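Local atomic coordinates of hypothetical protein (Trypanosoma cruzi, PDB entry 1YZV), a protein that is of unknown function but belongs to the isochorismatase family and is probably a hydrolase of the cysteine-dependent kind found in that superfamily. Residues 66-71 with 89-94; 24-29 with 122-127. One frame throughout, in Å; residues are numbered along the deposited sequence.

Contact 1 of 2, residues 66-71 with 89-94; sequences TEQYPK and FSKKRF
E67 and S90 form the middle pair of a parallel strand pairing that joins strand 61-68 to strand 87-91, the outermost strand on this side of the chain's sheet, within a beta-alpha-beta unit. E67 bonds through both of its backbone polar atoms to residues flanking S90: its N donates to F89 O (2.8 Å) and its O accepts from K91 N (2.9 Å). Y69 N continues the pattern to K91 O at 2.9 Å, just before the helix that starts at P70.

On one face of the pair lie the side chains of T66, Q68 and K91. The lysine starts with CG between its backbone N and carbonyl carbon (chi1 65°), runs past the T66 hydroxyl and bends at the last torsion, bringing NZ to Q68 OE1 at 2.7 Å. The same NZ donates to R93 O and F94 O, each at 2.8 Å, and forms a salt bridge with D27 OD2, so four oxygens surround NZ. Q68 crosses K91 at about a right angle; a bend at chi2 (76°) brings its amide to the loop after the strand, where NE2 donates a hydrogen bond to K92 O (3.1 Å) from above the carbonyl plane and meets the edge of the F94 ring.

Further out, T66 OG1 is hydrogen-bonded to D27, while K92 and F94 make backbone hydrogen bonds to the second subunit. On the opposite face, P70 CG packs against S90 OG, E67 OE2 bonds to T76, and a water donates to E67 OE1 while hydrogen-bonding S90 OG at 2.7 Å.

Contact 2 of 2, residues 24-29 with 122-127; sequences FCCDIQ and VCILQT
C26 and C123 meet where the C-terminal end of strand 20-26 faces the first turns of helix 120-133, a sheet-to-helix packing between two layers of the alpha/beta/alpha fold of the isochorismatase family. The strand and helix segments run at 145° to each other, and every residue that touches is buried.

The apolar contacts follow the strand. C26 supplies two of them: its SG rests on C123 CB at 3.4 Å, while its CB meets the end of I124, with CD1 3.5 Å away. Farther back along the strand, T127 CG2 lies in the plane of the F24 ring, at its edge, 3.9 Å from CD2. M96 also packs on F24 and C26, and M160 of helix 150-161 touches I124.

The polar groups are held within the helix segment or by residues around the contact. C123 O accepts both T127 N (3.0 Å) and T127 OG1 (2.6 Å), which arrive from opposite faces of its carbonyl plane; the threonine hydroxyl is also bonded to M96 N. This satisfies a buried hydroxyl and ties down the carbonyl of the residue whose CB meets the strand and whose SG reaches D27 just beyond it. On C123 itself, SG is anti to the carbonyl carbon (chi1 -64°), which places it 3.4 Å from D27 OD2. D27 is held by T66 at OD1 and by K91 at OD2.

An aspartate, a lysine and a cysteine thus converge beyond the end of the strand, consistent with the Asp-Lys-Cys catalytic triad of cysteine hydrolases in this superfamily, although activity of this protein remains to be established.

From the N terminus, the chain first passes through 24-29, opening contact 2, and reaches 66-71 on the neighbouring strand. Contact 1 closes first, after only 17 intervening residues, when 89-94 returns alongside 66-71. The wider loop, with 92 residues between its segments, closes when helix 120-133 brings 122-127 back to the first strand, so contact 1 falls entirely within contact 2. One ties the border of the sheet together; the other fastens a helix to its interior. They meet directly: Q68 N probably donates to Q29 OE1 (2.7 Å), and K91 NZ lies 3.3 Å from C123 SG. Both also reach the second subunit.

Contact 1 of 2, residues 66-71 with 89-94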
loop_
_atom_site.group_PDB
_atom_site.type_symbol
_atom_site.label_atom_id
_atom_site.label_comp_id
_atom_site.label_asym_id
_atom_site.label_seq_id
_atom_site.Cartn_x
_atom_site.Cartn_y
_atom_site.Cartn_z
ATOM N N THR A 66 16.841 16.392 -18.391
ATOM C CA THR A 66 17.604 17.295 -17.537
ATOM C C THR A 66 18.894 16.628 -17.073
ATOM O O THR A 66 19.035 15.405 -17.082
ATOM C CB THR A 66 16.805 17.755 -16.315
ATOM O OG1 THR A 66 16.347 16.605 -15.568
ATOM C CG2 THR A 66 15.650 18.621 -16.764
ATOM N N GLU A 67 19.874 17.470 -16.785
ATOM C CA GLU A 67 21.122 17.043 -16.202
ATOM C C GLU A 67 21.373 17.915 -15.013
ATOM O O GLU A 67 21.388 19.157 -15.127
ATOM C CB GLU A 67 22.224 17.166 -17.236
ATOM C CG GLU A 67 21.978 16.302 -18.484
ATOM C CD GLU A 67 23.022 16.443 -19.593
ATOM O OE1 GLU A 67 23.688 17.486 -19.649
ATOM O OE2 GLU A 67 23.082 15.542 -20.493
ATOM N N GLN A 68 21.549 17.280 -13.870
ATOM C CA GLN A 68 21.877 17.972 -12.625
ATOM C C GLN A 68 23.363 18.302 -12.604
ATOM O O GLN A 68 24.196 17.422 -12.815
ATOM C CB GLN A 68 21.561 17.108 -11.418
ATOM C CG GLN A 68 21.881 17.724 -10.083
ATOM C CD GLN A 68 20.873 18.772 -9.642
ATOM O OE1 GLN A 68 19.785 18.891 -10.227
ATOM N NE2 GLN A 68 21.190 19.476 -8.546
ATOM N N TYR A 69 23.678 19.592 -12.580
ATOM C CA TYR A 69 25.058 20.032 -12.459
ATOM C C TYR A 69 26.052 19.134 -13.257
ATOM O O TYR A 69 26.964 18.490 -12.662
ATOM C CB TYR A 69 25.443 20.065 -10.972
ATOM C CG TYR A 69 26.820 20.621 -10.739
ATOM C CD1 TYR A 69 27.173 21.861 -11.268
ATOM C CD2 TYR A 69 27.723 19.972 -9.932
ATOM C CE1 TYR A 69 28.457 22.352 -11.151
ATOM C CE2 TYR A 69 29.004 20.480 -9.746
ATOM C CZ TYR A 69 29.360 21.676 -10.358
ATOM O OH TYR A 69 30.621 22.197 -10.192
ATOM N N PRO A 70 25.901 19.097 -14.591
ATOM C CA PRO A 70 26.700 18.144 -15.389
ATOM C C PRO A 70 28.209 18.421 -15.349
ATOM O O PRO A 70 28.993 17.507 -15.591
ATOM C CB PRO A 70 26.168 18.320 -16.811
ATOM C CG PRO A 70 25.525 19.695 -16.831
ATOM C CD PRO A 70 24.934 19.842 -15.427
ATOM N N LYS A 71 28.602 19.628 -14.953
ATOM C CA LYS A 71 30.015 19.929 -14.773
ATOM C C LYS A 71 30.595 18.982 -13.728
ATOM O O LYS A 71 31.727 18.526 -13.874
ATOM C CB LYS A 71 30.217 21.381 -14.352
ATOM C CG LYS A 71 31.554 21.987 -14.792
ATOM C CD LYS A 71 31.562 23.546 -14.657
ATOM C CE LYS A 71 30.556 24.264 -15.644
ATOM N NZ LYS A 71 29.173 24.539 -15.049
ATOM N N PHE A 89 18.453 20.062 -20.831
ATOM C CA PHE A 89 18.710 21.256 -20.030
ATOM C C PHE A 89 19.527 20.916 -18.796
ATOM O O PHE A 89 19.388 19.853 -18.185
ATOM C CB PHE A 89 17.413 21.898 -19.562
ATOM C CG PHE A 89 16.432 22.191 -20.665
ATOM C CD1 PHE A 89 16.518 23.356 -21.390
ATOM C CD2 PHE A 89 15.418 21.306 -20.969
ATOM C CE1 PHE A 89 15.618 23.604 -22.429
ATOM C CE2 PHE A 89 14.493 21.581 -21.949
ATOM C CZ PHE A 89 14.609 22.717 -22.697
ATOM N N SER A 90 20.311 21.890 -18.370
ATOM C CA SER A 90 21.079 21.809 -17.133
ATOM C C SER A 90 20.269 22.396 -16.014
ATOM O O SER A 90 19.540 23.324 -16.247
ATOM C CB SER A 90 22.356 22.620 -17.293
ATOM O OG SER A 90 23.239 21.750 -17.949
ATOM N N LYS A 91 20.398 21.849 -14.807
ATOM C CA LYS A 91 19.750 22.422 -13.613
ATOM C C LYS A 91 20.550 22.185 -12.316
ATOM O O LYS A 91 21.260 21.196 -12.163
ATOM C CB LYS A 91 18.327 21.852 -13.413
ATOM C CG LYS A 91 18.328 20.306 -13.112
ATOM C CD LYS A 91 16.931 19.711 -13.110
ATOM C CE LYS A 91 16.850 18.260 -12.554
ATOM N NZ LYS A 91 17.447 18.060 -11.187
ATOM N N LYS A 92 20.219 23.005 -11.325
ATOM C CA LYS A 92 20.563 22.795 -9.943
ATOM C C LYS A 92 19.316 22.555 -9.081
ATOM O O LYS A 92 19.431 21.955 -8.032
ATOM C CB LYS A 92 21.356 23.986 -9.420
ATOM C CG LYS A 92 22.725 24.078 -10.124
ATOM C CD LYS A 92 23.719 24.845 -9.302
ATOM C CE LYS A 92 25.059 24.992 -10.044
ATOM N NZ LYS A 92 24.925 25.946 -11.213
ATOM N N ARG A 93 18.134 22.984 -9.538
ATOM C CA ARG A 93 16.871 22.643 -8.868
ATOM C C ARG A 93 16.648 21.116 -8.927
ATOM O O ARG A 93 17.042 20.465 -9.907
ATOM C CB ARG A 93 15.707 23.367 -9.536
ATOM C CG ARG A 93 14.360 23.206 -8.791
ATOM C CD ARG A 93 13.183 23.652 -9.600
ATOM N NE ARG A 93 13.302 25.032 -10.034
ATOM C CZ ARG A 93 12.283 25.813 -10.388
ATOM N NH1 ARG A 93 11.022 25.357 -10.379
ATOM N NH2 ARG A 93 12.541 27.031 -10.837
ATOM N N PHE A 94 16.084 20.510 -7.874
ATOM C CA PHE A 94 15.958 19.044 -7.890
ATOM C C PHE A 94 14.801 18.665 -8.833
ATOM O O PHE A 94 14.988 17.885 -9.775
ATOM C CB PHE A 94 15.791 18.477 -6.488
ATOM C CG PHE A 94 16.949 18.770 -5.586
ATOM C CD1 PHE A 94 18.250 18.680 -6.053
ATOM C CD2 PHE A 94 16.734 19.183 -4.294
ATOM C CE1 PHE A 94 19.325 19.009 -5.236
ATOM C CE2 PHE A 94 17.781 19.404 -3.428
ATOM C CZ PHE A 94 19.101 19.382 -3.927
HETATM O O HOH W 1 22.909 20.044 -19.967
#

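Contact 2 of 2, residues 24-29 with 122-127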
loop_
_atom_site.group_PDB
_atom_site.type_symbol
_atom_site.label_atom_id
_atom_site.label_comp_id
_atom_site.label_asym_id
_atom_site.label_seq_id
_atom_site.Cartn_x
_atom_site.Cartn_y
_atom_site.Cartn_z
ATOM N N PHE A 24 9.725 12.721 -19.507
ATOM C CA PHE A 24 10.715 13.373 -18.634
ATOM C C PHE A 24 11.769 12.387 -18.152
ATOM O O PHE A 24 11.517 11.579 -17.259
ATOM C CB PHE A 24 10.054 13.976 -17.416
ATOM C CG PHE A 24 9.451 15.351 -17.630
ATOM C CD1 PHE A 24 9.011 15.773 -18.866
ATOM C CD2 PHE A 24 9.334 16.231 -16.560
ATOM C CE1 PHE A 24 8.534 17.057 -19.043
ATOM C CE2 PHE A 24 8.836 17.502 -16.721
ATOM C CZ PHE A 24 8.406 17.912 -17.965
ATOM N N CYS A 25 12.960 12.533 -18.726
ATOM C CA CYS A 25 14.138 11.732 -18.434
ATOM C C CYS A 25 15.032 12.497 -17.430
ATOM O O CYS A 25 15.732 13.438 -17.775
ATOM C CB CYS A 25 14.883 11.493 -19.741
ATOM S SG CYS A 25 16.390 10.514 -19.627
ATOM N N CYS A 26 14.913 12.119 -16.180
ATOM C CA CYS A 26 15.504 12.829 -15.052
ATOM C C CYS A 26 16.926 12.369 -14.754
ATOM O O CYS A 26 17.121 11.311 -14.168
ATOM C CB CYS A 26 14.648 12.587 -13.814
ATOM S SG CYS A 26 14.749 13.783 -12.575
ATOM N N ASP A 27 17.907 13.150 -15.190
ATOM C CA ASP A 27 19.277 13.086 -14.623
ATOM C C ASP A 27 19.941 11.679 -14.643
ATOM O O ASP A 27 20.601 11.266 -13.680
ATOM C CB ASP A 27 19.240 13.614 -13.174
ATOM C CG ASP A 27 18.749 15.056 -13.056
ATOM O OD1 ASP A 27 18.405 15.714 -14.086
ATOM O OD2 ASP A 27 18.485 15.458 -11.879
ATOM N N ILE A 28 19.837 10.978 -15.771
ATOM C CA ILE A 28 20.466 9.672 -15.909
ATOM C C ILE A 28 21.872 9.905 -16.443
ATOM O O ILE A 28 22.130 9.744 -17.633
ATOM C CB ILE A 28 19.673 8.724 -16.820
ATOM C CG1 ILE A 28 18.237 8.576 -16.253
ATOM C CG2 ILE A 28 20.359 7.353 -16.899
ATOM C CD1 ILE A 28 17.353 7.634 -17.013
ATOM N N GLN A 29 22.742 10.319 -15.533
ATOM C CA GLN A 29 24.061 10.842 -15.878
ATOM C C GLN A 29 25.198 9.913 -15.466
ATOM O O GLN A 29 25.045 9.065 -14.575
ATOM C CB GLN A 29 24.255 12.219 -15.210
ATOM C CG GLN A 29 23.282 13.260 -15.712
ATOM C CD GLN A 29 23.141 14.424 -14.729
ATOM O OE1 GLN A 29 22.076 14.618 -14.135
ATOM N NE2 GLN A 29 24.208 15.220 -14.584
ATOM N N VAL A 122 14.580 11.952 -4.760
ATOM C CA VAL A 122 14.981 13.369 -4.863
ATOM C C VAL A 122 14.408 14.059 -6.094
ATOM O O VAL A 122 13.264 14.518 -6.094
ATOM C CB VAL A 122 16.517 13.546 -4.743
ATOM C CG1 VAL A 122 16.925 15.042 -4.776
ATOM C CG2 VAL A 122 16.993 12.935 -3.416
ATOM N N CYS A 123 15.104 13.975 -7.208
ATOM C CA CYS A 123 14.626 14.642 -8.421
ATOM C C CYS A 123 13.311 14.087 -8.989
ATOM O O CYS A 123 12.418 14.845 -9.378
ATOM C CB CYS A 123 15.792 14.718 -9.449
ATOM S SG CYS A 123 17.248 15.814 -8.782
ATOM N N ILE A 124 13.128 12.767 -8.979
ATOM C CA ILE A 124 11.907 12.205 -9.466
ATOM C C ILE A 124 10.715 12.570 -8.568
ATOM O O ILE A 124 9.672 12.998 -9.054
ATOM C CB ILE A 124 11.973 10.666 -9.566
ATOM C CG1 ILE A 124 13.136 10.247 -10.438
ATOM C CG2 ILE A 124 10.603 10.070 -9.974
ATOM C CD1 ILE A 124 12.848 10.314 -11.803
ATOM N N LEU A 125 10.833 12.279 -7.285
ATOM C CA LEU A 125 9.834 12.646 -6.320
ATOM C C LEU A 125 9.404 14.114 -6.422
ATOM O O LEU A 125 8.202 14.412 -6.391
ATOM C CB LEU A 125 10.353 12.386 -4.907
ATOM C CG LEU A 125 9.374 12.672 -3.765
ATOM C CD1 LEU A 125 8.153 11.804 -3.884
ATOM C CD2 LEU A 125 10.029 12.521 -2.379
ATOM N N GLN A 126 10.371 15.024 -6.334
ATOM C CA GLN A 126 10.076 16.442 -6.384
ATOM C C GLN A 126 9.473 16.930 -7.724
ATOM O O GLN A 126 8.656 17.836 -7.741
ATOM C CB GLN A 126 11.298 17.303 -5.977
ATOM C CG GLN A 126 11.767 16.943 -4.570
ATOM C CD GLN A 126 12.734 17.888 -3.970
ATOM O OE1 GLN A 126 12.745 19.094 -4.290
ATOM N NE2 GLN A 126 13.570 17.363 -3.070
ATOM N N THR A 127 9.868 16.316 -8.824
ATOM C CA THR A 127 9.270 16.600 -10.136
ATOM C C THR A 127 7.803 16.175 -10.171
ATOM O O THR A 127 6.956 16.905 -10.666
ATOM C CB THR A 127 10.092 15.927 -11.277
ATOM O OG1 THR A 127 11.458 16.382 -11.249
ATOM C CG2 THR A 127 9.494 16.208 -12.649
#